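Local coordinates for protein FimX (Pseudomonas aeruginosa PAO1, PDB 3HV8) that carries an EAL domain, a variant of the TIM barrel, that binds C2E in a pocket at the ends of its strands, at residues K106-L111 / V140-E145; S172-S177 / I192-S197; L224-F229 / A244-G249. One frame throughout, in Å; residues are numbered along the deposited sequence. Where two conformers were deposited one is given.

Contact 1: residues K106-L111 / V140-E145; sequences KLFVHL and VFQISE. With C2E (9,9'-[(2R,3R,3aS,5S,7aR,9R,10R,10aS,12S,14aR)-3,5,10,12-tetrahydroxy-5,12-dioxidooctahydro-2H,7H-difuro[3,2-d:3',2'-j][1,3,7,9,2,8]tetraoxadiphosphacyclododecine-2,9-diyl]bis(2-amino-1,9-dihydro-6H-purin-6-one)), chain B.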
# COMPACT_ATOMS: atom_id res chain seq x y z
N LYS A 106 -9.40 -5.11 -6.31
CA LYS A 106 -7.97 -5.32 -6.12
C LYS A 106 -7.60 -4.64 -4.82
O LYS A 106 -8.05 -3.52 -4.55
CB LYS A 106 -7.22 -4.71 -7.30
CG LYS A 106 -5.73 -4.88 -7.27
CD LYS A 106 -5.08 -4.34 -8.55
CE LYS A 106 -5.41 -5.21 -9.75
NZ LYS A 106 -4.43 -5.00 -10.87
N LEU A 107 -6.78 -5.30 -3.99
CA LEU A 107 -6.38 -4.73 -2.70
C LEU A 107 -4.89 -4.44 -2.67
O LEU A 107 -4.08 -5.27 -3.08
CB LEU A 107 -6.72 -5.67 -1.55
CG LEU A 107 -8.20 -5.92 -1.28
CD1 LEU A 107 -8.35 -6.82 -0.06
CD2 LEU A 107 -8.95 -4.58 -1.08
N PHE A 108 -4.55 -3.25 -2.18
CA PHE A 108 -3.17 -2.82 -1.95
C PHE A 108 -2.85 -3.07 -0.49
O PHE A 108 -3.52 -2.52 0.41
CB PHE A 108 -3.01 -1.33 -2.27
CG PHE A 108 -3.04 -1.02 -3.75
CD1 PHE A 108 -1.89 -0.55 -4.39
CD2 PHE A 108 -4.19 -1.17 -4.49
CE1 PHE A 108 -1.90 -0.25 -5.74
CE2 PHE A 108 -4.21 -0.88 -5.85
CZ PHE A 108 -3.05 -0.41 -6.47
N VAL A 109 -1.85 -3.92 -0.23
CA VAL A 109 -1.57 -4.39 1.12
C VAL A 109 -0.13 -4.07 1.48
O VAL A 109 0.80 -4.42 0.75
CB VAL A 109 -1.80 -5.92 1.21
CG1 VAL A 109 -1.37 -6.46 2.59
CG2 VAL A 109 -3.25 -6.27 0.90
N HIS A 110 0.06 -3.40 2.61
CA HIS A 110 1.39 -3.03 3.08
C HIS A 110 2.20 -4.23 3.56
O HIS A 110 1.65 -5.19 4.13
CB HIS A 110 1.26 -2.07 4.27
CG HIS A 110 0.79 -0.70 3.90
ND1 HIS A 110 1.61 0.23 3.29
CD2 HIS A 110 -0.41 -0.09 4.08
CE1 HIS A 110 0.93 1.35 3.11
NE2 HIS A 110 -0.30 1.18 3.57
N LEU A 111 3.51 -4.16 3.34
CA LEU A 111 4.46 -5.08 3.95
C LEU A 111 5.45 -4.31 4.81
O LEU A 111 6.02 -3.30 4.37
CB LEU A 111 5.23 -5.86 2.88
CG LEU A 111 4.39 -6.82 2.05
CD1 LEU A 111 5.29 -7.48 1.00
CD2 LEU A 111 3.67 -7.87 2.92
N VAL A 140 -1.96 -6.34 -4.63
CA VAL A 140 -0.79 -5.52 -4.89
C VAL A 140 -0.09 -5.27 -3.57
O VAL A 140 -0.69 -4.69 -2.65
CB VAL A 140 -1.20 -4.13 -5.46
CG1 VAL A 140 0.05 -3.37 -5.87
CG2 VAL A 140 -2.18 -4.27 -6.63
N PHE A 141 1.17 -5.69 -3.46
CA PHE A 141 1.92 -5.48 -2.21
C PHE A 141 2.70 -4.18 -2.24
O PHE A 141 3.38 -3.88 -3.23
CB PHE A 141 2.84 -6.68 -1.94
CG PHE A 141 2.07 -7.91 -1.59
CD1 PHE A 141 1.63 -8.09 -0.29
CD2 PHE A 141 1.70 -8.81 -2.56
CE1 PHE A 141 0.86 -9.20 0.05
CE2 PHE A 141 0.95 -9.93 -2.24
CZ PHE A 141 0.53 -10.12 -0.93
N GLN A 142 2.53 -3.39 -1.19
CA GLN A 142 3.16 -2.08 -1.11
C GLN A 142 4.36 -2.14 -0.19
O GLN A 142 4.29 -2.68 0.92
CB GLN A 142 2.19 -1.04 -0.56
CG GLN A 142 0.89 -0.97 -1.31
CD GLN A 142 0.00 0.16 -0.84
OE1 GLN A 142 -0.29 1.08 -1.60
NE2 GLN A 142 -0.43 0.10 0.42
N ILE A 143 5.45 -1.58 -0.68
CA ILE A 143 6.67 -1.44 0.08
C ILE A 143 7.03 0.05 0.10
O ILE A 143 6.96 0.71 -0.93
CB ILE A 143 7.78 -2.23 -0.65
CG1 ILE A 143 7.35 -3.69 -0.84
CG2 ILE A 143 9.12 -2.11 0.09
CD1 ILE A 143 8.20 -4.51 -1.83
N SER A 144 7.41 0.60 1.25
CA SER A 144 7.82 2.00 1.30
C SER A 144 9.12 2.21 0.54
O SER A 144 9.95 1.30 0.41
CB SER A 144 7.98 2.49 2.75
OG SER A 144 9.19 1.98 3.31
N GLU A 145 9.29 3.43 0.05
CA GLU A 145 10.53 3.78 -0.63
C GLU A 145 11.73 3.55 0.28
O GLU A 145 12.75 3.02 -0.16
CB GLU A 145 10.49 5.23 -1.09
CG GLU A 145 11.81 5.69 -1.71
CD GLU A 145 11.67 7.05 -2.35
OE1 GLU A 145 11.76 8.07 -1.65
OE2 GLU A 145 11.46 7.08 -3.58
P1 C2E B . 0.95 5.36 4.71
O2P C2E B . 1.58 5.35 3.24
O1P C2E B . 1.32 6.66 5.31
O5' C2E B . -0.64 5.37 4.74
C5' C2E B . -1.30 6.63 4.54
C4' C2E B . -1.71 7.35 5.85
O4' C2E B . -2.42 8.56 5.51
C3' C2E B . -2.73 6.44 6.51
O3' C2E B . -2.56 6.49 7.94
C2' C2E B . -4.10 6.99 6.04
O2' C2E B . -5.15 6.77 6.96
C1' C2E B . -3.78 8.48 5.93
N9 C2E B . -4.60 9.22 4.99
C8 C2E B . -5.37 8.70 3.97
N7 C2E B . -5.83 9.68 3.22
C5 C2E B . -5.38 10.86 3.74
C6 C2E B . -5.56 12.21 3.36
O6 C2E B . -6.19 12.55 2.36
N1 C2E B . -4.97 13.13 4.14
C2 C2E B . -4.25 12.80 5.24
N2 C2E B . -3.68 13.80 5.98
N3 C2E B . -4.08 11.55 5.60
C4 C2E B . -4.62 10.57 4.87
P11 C2E B . -2.59 5.09 8.73
O21 C2E B . -2.46 5.41 10.26
O11 C2E B . -3.76 4.28 8.34
O5A C2E B . -1.31 4.32 8.20
C5A C2E B . -0.01 4.88 8.45
C4A C2E B . 1.08 3.90 8.02
O4A C2E B . 0.97 2.69 8.78
C3A C2E B . 1.00 3.46 6.55
O3A C2E B . 1.68 4.34 5.67
C2A C2E B . 1.81 2.16 6.61
O2A C2E B . 3.21 2.44 6.69
C1A C2E B . 1.41 1.61 7.98
N91 C2E B . 0.30 0.67 7.81
C81 C2E B . -1.04 0.93 7.82
N71 C2E B . -1.68 -0.20 7.64
C51 C2E B . -0.78 -1.23 7.57
C61 C2E B . -0.86 -2.63 7.43
O61 C2E B . -1.92 -3.23 7.21
N11 C2E B . 0.33 -3.30 7.44
C21 C2E B . 1.53 -2.67 7.58
N21 C2E B . 2.68 -3.41 7.53
N31 C2E B . 1.63 -1.37 7.69
C41 C2E B . 0.49 -0.66 7.70
O HOH W 1 4.13 0.28 2.56
O HOH W 2 7.67 -1.15 3.64
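Val140 and Gln142 are laced to residues 106-111 by four backbone hydrogen bonds. Val140 N donates to Leu107 O at 2.8 Å, and Val140 O accepts from Val109 N at 2.8 Å. Two residues further on, Gln142 N donates to Val109 O at 2.8 Å, and Leu111 N donates to Gln142 O at 2.9 Å. The backbone of Phe108 instead bonds to Tyr51 and Val53 on strand 49-58. Residues 106-110 and 140-144 are thus neighbouring parallel strands in the barrel-like sheet of the EAL domain, a variant of the TIM barrel. Phe108, His110, Val140 and Gln142 share one face of this sheet. Val109 and Phe141 lie on the other, where Val109 packs on helix 80-96. Val140 CB sits over a face of the Phe108 ring, a CH-pi contact 3.9 Å from the centroid. Gln142 has two modelled conformers. In one, CG lies beside the backbone N (chi1 -54°) and the extended chain brings NE2 over the centre of the His110 ring, 3.3 Å from His110 CE1. The amide and ring planes are 47° apart. Gln142 NE2 is satisfied by Glu52 OE2, which also makes a weak hydrogen bond with His110 NE2. C2E C2A lies over the opposite face of the His110 ring. A water in the ring plane bonds His110 ND1 at 2.6 Å and donates weakly to Gln142 O. A second water donates to Leu111 O and accepts from Ser144 N. At the other end of the strand pair, Lys106 NZ is hydrogen-bonded to Gln168 OE1, while Lys106 CD presses on Val140 CG2 at 3.5 Å.

Contact 2: residues S172-S177 / I192-S197; sequences SQFGCS and IKIDGS. With C2E (9,9'-[(2R,3R,3aS,5S,7aR,9R,10R,10aS,12S,14aR)-3,5,10,12-tetrahydroxy-5,12-dioxidooctahydro-2H,7H-difuro[3,2-d:3',2'-j][1,3,7,9,2,8]tetraoxadiphosphacyclododecine-2,9-diyl]bis(2-amino-1,9-dihydro-6H-purin-6-one)), chain B.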
# COMPACT_ATOMS: atom_id res chain seq x y z
N SER A 172 5.53 2.87 -2.24
CA SER A 172 4.82 4.03 -1.71
C SER A 172 5.80 5.03 -1.11
O SER A 172 7.00 4.74 -0.97
CB SER A 172 3.81 3.60 -0.66
OG SER A 172 4.45 2.97 0.44
N GLN A 173 5.29 6.21 -0.78
CA GLN A 173 6.11 7.31 -0.29
C GLN A 173 7.26 7.63 -1.24
O GLN A 173 8.32 8.04 -0.83
CB GLN A 173 6.59 7.04 1.15
CG GLN A 173 5.42 6.97 2.14
CD GLN A 173 5.80 6.40 3.50
OE1 GLN A 173 6.97 6.14 3.79
NE2 GLN A 173 4.81 6.19 4.35
N PHE A 174 7.00 7.49 -2.53
CA PHE A 174 8.05 7.64 -3.54
C PHE A 174 8.43 9.09 -3.76
O PHE A 174 7.56 10.00 -3.74
CB PHE A 174 7.56 7.04 -4.87
CG PHE A 174 8.58 7.08 -5.97
CD1 PHE A 174 9.45 6.02 -6.17
CD2 PHE A 174 8.64 8.17 -6.85
CE1 PHE A 174 10.38 6.04 -7.19
CE2 PHE A 174 9.58 8.21 -7.87
CZ PHE A 174 10.44 7.14 -8.05
N GLY A 175 9.72 9.30 -3.98
CA GLY A 175 10.23 10.56 -4.51
C GLY A 175 11.06 11.38 -3.55
O GLY A 175 11.50 12.49 -3.89
N CYS A 176 11.33 10.84 -2.37
CA CYS A 176 12.00 11.59 -1.30
C CYS A 176 13.48 11.28 -1.18
O CYS A 176 14.24 12.10 -0.66
CB CYS A 176 11.34 11.29 0.05
SG CYS A 176 9.62 11.76 0.15
N SER A 177 13.91 10.11 -1.65
CA SER A 177 15.32 9.77 -1.61
C SER A 177 16.11 10.60 -2.64
O SER A 177 15.52 11.31 -3.45
CB SER A 177 15.53 8.28 -1.84
OG SER A 177 14.99 7.90 -3.09
N ILE A 192 3.46 3.17 -8.64
CA ILE A 192 4.31 4.00 -7.79
C ILE A 192 3.44 5.07 -7.15
O ILE A 192 2.79 5.88 -7.86
CB ILE A 192 5.45 4.68 -8.59
CG1 ILE A 192 6.38 3.64 -9.24
CG2 ILE A 192 6.23 5.62 -7.70
CD1 ILE A 192 7.21 2.82 -8.21
N LYS A 193 3.42 5.07 -5.82
CA LYS A 193 2.56 5.97 -5.07
C LYS A 193 3.47 7.02 -4.50
O LYS A 193 4.36 6.72 -3.68
CB LYS A 193 1.82 5.20 -3.98
CG LYS A 193 0.80 6.03 -3.21
CD LYS A 193 0.03 5.12 -2.27
CE LYS A 193 -1.17 5.84 -1.72
NZ LYS A 193 -1.86 4.99 -0.71
N ILE A 194 3.31 8.26 -4.94
CA ILE A 194 4.23 9.30 -4.53
C ILE A 194 3.92 9.82 -3.13
O ILE A 194 2.79 9.71 -2.65
CB ILE A 194 4.30 10.46 -5.56
CG1 ILE A 194 3.03 11.31 -5.53
CG2 ILE A 194 4.60 9.91 -6.97
CD1 ILE A 194 3.18 12.61 -6.33
N ASP A 195 4.94 10.37 -2.48
CA ASP A 195 4.81 10.87 -1.13
C ASP A 195 3.81 12.04 -1.07
O ASP A 195 3.77 12.88 -1.97
CB ASP A 195 6.17 11.34 -0.62
CG ASP A 195 6.16 11.60 0.86
OD1 ASP A 195 6.16 10.61 1.62
OD2 ASP A 195 6.13 12.78 1.26
N GLY A 196 3.02 12.09 0.01
CA GLY A 196 2.02 13.13 0.18
C GLY A 196 2.59 14.53 0.24
O GLY A 196 1.88 15.51 -0.00
N SER A 197 3.88 14.65 0.55
CA SER A 197 4.53 15.96 0.59
C SER A 197 4.43 16.69 -0.75
O SER A 197 4.44 17.93 -0.79
CB SER A 197 5.99 15.83 1.01
OG SER A 197 6.74 15.08 0.07
P1 C2E B . 0.95 5.36 4.71
O2P C2E B . 1.58 5.35 3.24
O1P C2E B . 1.32 6.66 5.31
O5' C2E B . -0.64 5.37 4.74
C5' C2E B . -1.30 6.63 4.54
C4' C2E B . -1.71 7.35 5.85
O4' C2E B . -2.42 8.56 5.51
C3' C2E B . -2.73 6.44 6.51
O3' C2E B . -2.56 6.49 7.94
C2' C2E B . -4.10 6.99 6.04
O2' C2E B . -5.15 6.77 6.96
C1' C2E B . -3.78 8.48 5.93
N9 C2E B . -4.60 9.22 4.99
C8 C2E B . -5.37 8.70 3.97
N7 C2E B . -5.83 9.68 3.22
C5 C2E B . -5.38 10.86 3.74
C6 C2E B . -5.56 12.21 3.36
O6 C2E B . -6.19 12.55 2.36
N1 C2E B . -4.97 13.13 4.14
C2 C2E B . -4.25 12.80 5.24
N2 C2E B . -3.68 13.80 5.98
N3 C2E B . -4.08 11.55 5.60
C4 C2E B . -4.62 10.57 4.87
P11 C2E B . -2.59 5.09 8.73
O21 C2E B . -2.46 5.41 10.26
O11 C2E B . -3.76 4.28 8.34
O5A C2E B . -1.31 4.32 8.20
C5A C2E B . -0.01 4.88 8.45
C4A C2E B . 1.08 3.90 8.02
O4A C2E B . 0.97 2.69 8.78
C3A C2E B . 1.00 3.46 6.55
O3A C2E B . 1.68 4.34 5.67
C2A C2E B . 1.81 2.16 6.61
O2A C2E B . 3.21 2.44 6.69
C1A C2E B . 1.41 1.61 7.98
N91 C2E B . 0.30 0.67 7.81
C81 C2E B . -1.04 0.93 7.82
N71 C2E B . -1.68 -0.20 7.64
C51 C2E B . -0.78 -1.23 7.57
C61 C2E B . -0.86 -2.63 7.43
O61 C2E B . -1.92 -3.23 7.21
N11 C2E B . 0.33 -3.30 7.44
C21 C2E B . 1.53 -2.67 7.58
N21 C2E B . 2.68 -3.41 7.53
N31 C2E B . 1.63 -1.37 7.69
C41 C2E B . 0.49 -0.66 7.70
O HOH W 3 2.75 7.46 -0.71
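Asp195 OD2, on the carboxylate that Cys176 SG touches across the contact, is gripped twice by Ser197. Ser197 OG donates to Asp195 OD2 at 2.7 Å, on the lone pair turned away from the other oxygen. Ser197 N donates to the same Asp195 OD2 at 3.0 Å, from above the carboxylate plane. The second bond makes an Asx turn, where the chain leaves strand 191-194 for a 3-10 segment. Asp195 CG is anti to the backbone N (chi1 -168°), which places it beside residues 173-176. Cys176 SG lies over one face of the carboxylate, 3.5 Å from Asp195 CG, and Ser197 N comes from the opposite face. Gln173 CB lies beyond Asp195 OD1, 3.6 Å away and near the carboxylate plane. Two backbone bonds join the parallel neighbours 168-174 and 191-194 of the EAL barrel: Phe174 N donates to Lys193 O at 3.0 Å, and Asp195 N to Phe174 O at 2.9 Å. The chain turns a corner at Gln173, where a water accepts a hydrogen bond from Gln173 N and donates one to Ile194 O. Ile192 CG2 packs over one face of the Phe174 ring, 3.7 Å from its centroid, in a CH-pi contact. The ring also meets Phe181 edge-to-face. From the corner the Gln173 chain runs out to the pocket, where Gln173 NE2 is 3.5 Å from C2E O2P. The extended Lys193 chain leads away from residues 172-177, and its NZ bonds Glu52 (salt bridge) and Gln248. The two Ser197 bonds should limit rotation of the Asp195 carboxylate and probably favour its charged form.

Contact 3: residues L224-F229 / A244-G249; sequences LSIVPF and ATYIQG. With C2E (9,9'-[(2R,3R,3aS,5S,7aR,9R,10R,10aS,12S,14aR)-3,5,10,12-tetrahydroxy-5,12-dioxidooctahydro-2H,7H-difuro[3,2-d:3',2'-j][1,3,7,9,2,8]tetraoxadiphosphacyclododecine-2,9-diyl]bis(2-amino-1,9-dihydro-6H-purin-6-one)), chain B.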
# COMPACT_ATOMS: atom_id res chain seq x y z
N LEU A 224 2.53 3.08 -13.36
CA LEU A 224 1.27 3.74 -13.03
C LEU A 224 1.42 4.62 -11.80
O LEU A 224 1.79 4.13 -10.73
CB LEU A 224 0.18 2.70 -12.76
CG LEU A 224 -0.08 1.74 -13.92
CD1 LEU A 224 -0.76 0.48 -13.44
CD2 LEU A 224 -0.93 2.46 -14.95
N SER A 225 1.14 5.90 -11.93
CA SER A 225 1.25 6.81 -10.80
C SER A 225 -0.01 6.83 -9.93
O SER A 225 -1.13 6.82 -10.43
CB SER A 225 1.55 8.23 -11.29
OG SER A 225 0.57 8.65 -12.25
N ILE A 226 0.20 6.82 -8.62
CA ILE A 226 -0.89 7.03 -7.67
C ILE A 226 -0.50 8.24 -6.83
O ILE A 226 0.59 8.29 -6.26
CB ILE A 226 -1.08 5.83 -6.72
CG1 ILE A 226 -1.31 4.54 -7.51
CG2 ILE A 226 -2.22 6.13 -5.76
CD1 ILE A 226 -1.29 3.25 -6.65
N VAL A 227 -1.38 9.24 -6.76
CA VAL A 227 -1.10 10.41 -5.94
C VAL A 227 -2.10 10.48 -4.80
O VAL A 227 -3.30 10.61 -5.03
CB VAL A 227 -1.17 11.71 -6.75
CG1 VAL A 227 -0.81 12.89 -5.87
CG2 VAL A 227 -0.19 11.64 -7.92
N PRO A 228 -1.61 10.38 -3.57
CA PRO A 228 -2.50 10.37 -2.42
C PRO A 228 -2.64 11.76 -1.77
O PRO A 228 -2.12 12.75 -2.29
CB PRO A 228 -1.75 9.44 -1.46
CG PRO A 228 -0.32 9.80 -1.70
CD PRO A 228 -0.21 10.11 -3.19
N PHE A 229 -3.32 11.78 -0.64
CA PHE A 229 -3.53 13.00 0.16
C PHE A 229 -4.33 14.08 -0.58
O PHE A 229 -4.15 15.27 -0.34
CB PHE A 229 -2.19 13.56 0.67
CG PHE A 229 -1.64 12.82 1.87
CD1 PHE A 229 -1.54 13.44 3.10
CD2 PHE A 229 -1.25 11.50 1.77
CE1 PHE A 229 -1.04 12.77 4.21
CE2 PHE A 229 -0.75 10.81 2.88
CZ PHE A 229 -0.65 11.45 4.10
N ALA A 244 -1.83 12.19 -13.58
CA ALA A 244 -1.83 11.09 -12.61
C ALA A 244 -2.78 9.97 -13.05
O ALA A 244 -3.92 10.25 -13.47
CB ALA A 244 -2.27 11.61 -11.25
N THR A 245 -2.35 8.71 -12.95
CA THR A 245 -3.26 7.64 -13.36
C THR A 245 -4.31 7.28 -12.29
O THR A 245 -5.41 6.83 -12.64
CB THR A 245 -2.56 6.36 -13.88
OG1 THR A 245 -1.40 6.11 -13.11
CG2 THR A 245 -2.14 6.55 -15.34
N TYR A 246 -3.96 7.48 -11.02
CA TYR A 246 -4.85 7.23 -9.90
C TYR A 246 -4.66 8.28 -8.83
O TYR A 246 -3.56 8.84 -8.68
CB TYR A 246 -4.57 5.88 -9.23
CG TYR A 246 -4.66 4.66 -10.11
CD1 TYR A 246 -5.83 3.91 -10.17
CD2 TYR A 246 -3.56 4.23 -10.84
CE1 TYR A 246 -5.91 2.78 -10.98
CE2 TYR A 246 -3.64 3.11 -11.65
CZ TYR A 246 -4.81 2.38 -11.70
OH TYR A 246 -4.89 1.25 -12.49
N ILE A 247 -5.73 8.53 -8.08
CA ILE A 247 -5.67 9.40 -6.92
C ILE A 247 -6.37 8.78 -5.70
O ILE A 247 -7.16 7.83 -5.82
CB ILE A 247 -6.26 10.80 -7.23
CG1 ILE A 247 -7.71 10.67 -7.70
CG2 ILE A 247 -5.37 11.54 -8.23
CD1 ILE A 247 -8.41 12.04 -7.89
N GLN A 248 -6.04 9.30 -4.53
CA GLN A 248 -6.59 8.83 -3.28
C GLN A 248 -6.56 10.00 -2.30
O GLN A 248 -5.69 10.87 -2.38
CB GLN A 248 -5.71 7.69 -2.74
CG GLN A 248 -6.32 6.93 -1.58
CD GLN A 248 -5.29 6.08 -0.87
OE1 GLN A 248 -4.19 6.54 -0.57
NE2 GLN A 248 -5.65 4.84 -0.59
N GLY A 249 -7.51 10.00 -1.36
CA GLY A 249 -7.50 11.02 -0.32
C GLY A 249 -8.83 11.17 0.36
O GLY A 249 -9.84 10.62 -0.08
P1 C2E B . 0.95 5.36 4.71
O2P C2E B . 1.58 5.35 3.24
O1P C2E B . 1.32 6.66 5.31
O5' C2E B . -0.64 5.37 4.74
C5' C2E B . -1.30 6.63 4.54
C4' C2E B . -1.71 7.35 5.85
O4' C2E B . -2.42 8.56 5.51
C3' C2E B . -2.73 6.44 6.51
O3' C2E B . -2.56 6.49 7.94
C2' C2E B . -4.10 6.99 6.04
O2' C2E B . -5.15 6.77 6.96
C1' C2E B . -3.78 8.48 5.93
N9 C2E B . -4.60 9.22 4.99
C8 C2E B . -5.37 8.70 3.97
N7 C2E B . -5.83 9.68 3.22
C5 C2E B . -5.38 10.86 3.74
C6 C2E B . -5.56 12.21 3.36
O6 C2E B . -6.19 12.55 2.36
N1 C2E B . -4.97 13.13 4.14
C2 C2E B . -4.25 12.80 5.24
N2 C2E B . -3.68 13.80 5.98
N3 C2E B . -4.08 11.55 5.60
C4 C2E B . -4.62 10.57 4.87
P11 C2E B . -2.59 5.09 8.73
O21 C2E B . -2.46 5.41 10.26
O11 C2E B . -3.76 4.28 8.34
O5A C2E B . -1.31 4.32 8.20
C5A C2E B . -0.01 4.88 8.45
C4A C2E B . 1.08 3.90 8.02
O4A C2E B . 0.97 2.69 8.78
C3A C2E B . 1.00 3.46 6.55
O3A C2E B . 1.68 4.34 5.67
C2A C2E B . 1.81 2.16 6.61
O2A C2E B . 3.21 2.44 6.69
C1A C2E B . 1.41 1.61 7.98
N91 C2E B . 0.30 0.67 7.81
C81 C2E B . -1.04 0.93 7.82
N71 C2E B . -1.68 -0.20 7.64
C51 C2E B . -0.78 -1.23 7.57
C61 C2E B . -0.86 -2.63 7.43
O61 C2E B . -1.92 -3.23 7.21
N11 C2E B . 0.33 -3.30 7.44
C21 C2E B . 1.53 -2.67 7.58
N21 C2E B . 2.68 -3.41 7.53
N31 C2E B . 1.63 -1.37 7.69
C41 C2E B . 0.49 -0.66 7.70
O HOH W 4 -4.38 9.24 0.49
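This contact joins the two strands of a beta-alpha-beta unit in the EAL barrel, strand 224-227 and strand 246-247, linked by helix 233-242. The strands run parallel, and their C-terminal ends reach the C2E pocket. At the far end Ser225 and Thr245 pair closely. Ser225 O accepts from Thr245 OG1 at 2.8 Å, in the carbonyl plane on a lone pair, and also from Tyr246 N at 3.0 Å. Ser225 OG, set between its backbone N and carbonyl carbon (chi1 55°), accepts from Thr245 N at 3.0 Å and is bonded to His219 NE2. Val227 N donates to Tyr246 O at 2.9 Å, and Gln248 N donates to Val227 O. Leu224 CB and Ser225 O lie at the edge of the Tyr246 ring, in its plane. Nearer the pocket, a water links Phe229 N to Gln248 OE1. Gln248 OE1 is also bonded to Lys193 NZ, and Gln248 NE2 to Glu52. A base of C2E lies over one face of the Phe229 ring, offset toward the rim, with Phe229 CE1 3.3 Å from C2E N2. Gly249, at backbone angles that call for glycine, brings its CA to 3.4 Å from C2E O6 of the same base.

In the fold
The three contacts follow one another along the chain, each closing before the next opens. All lie in one curved sheet of the EAL domain. Its neighbouring parallel strands run 105-110, 139-144, 168-174, 191-194, 224-227 and 246-247. The centres of contacts 1 and 2 are about 13 Å apart, those of contacts 2 and 3 about 11 Å, and those of contacts 1 and 3 about 14 Å. Glu145 OE2 bonds Gly175 N between contacts 1 and 2. Ile192 N bonds Leu224 O between contacts 2 and 3. Phe108 meets Ile226 between contacts 1 and 3. All three reach C2E, so its pocket is assembled from successive strand ends around the barrel.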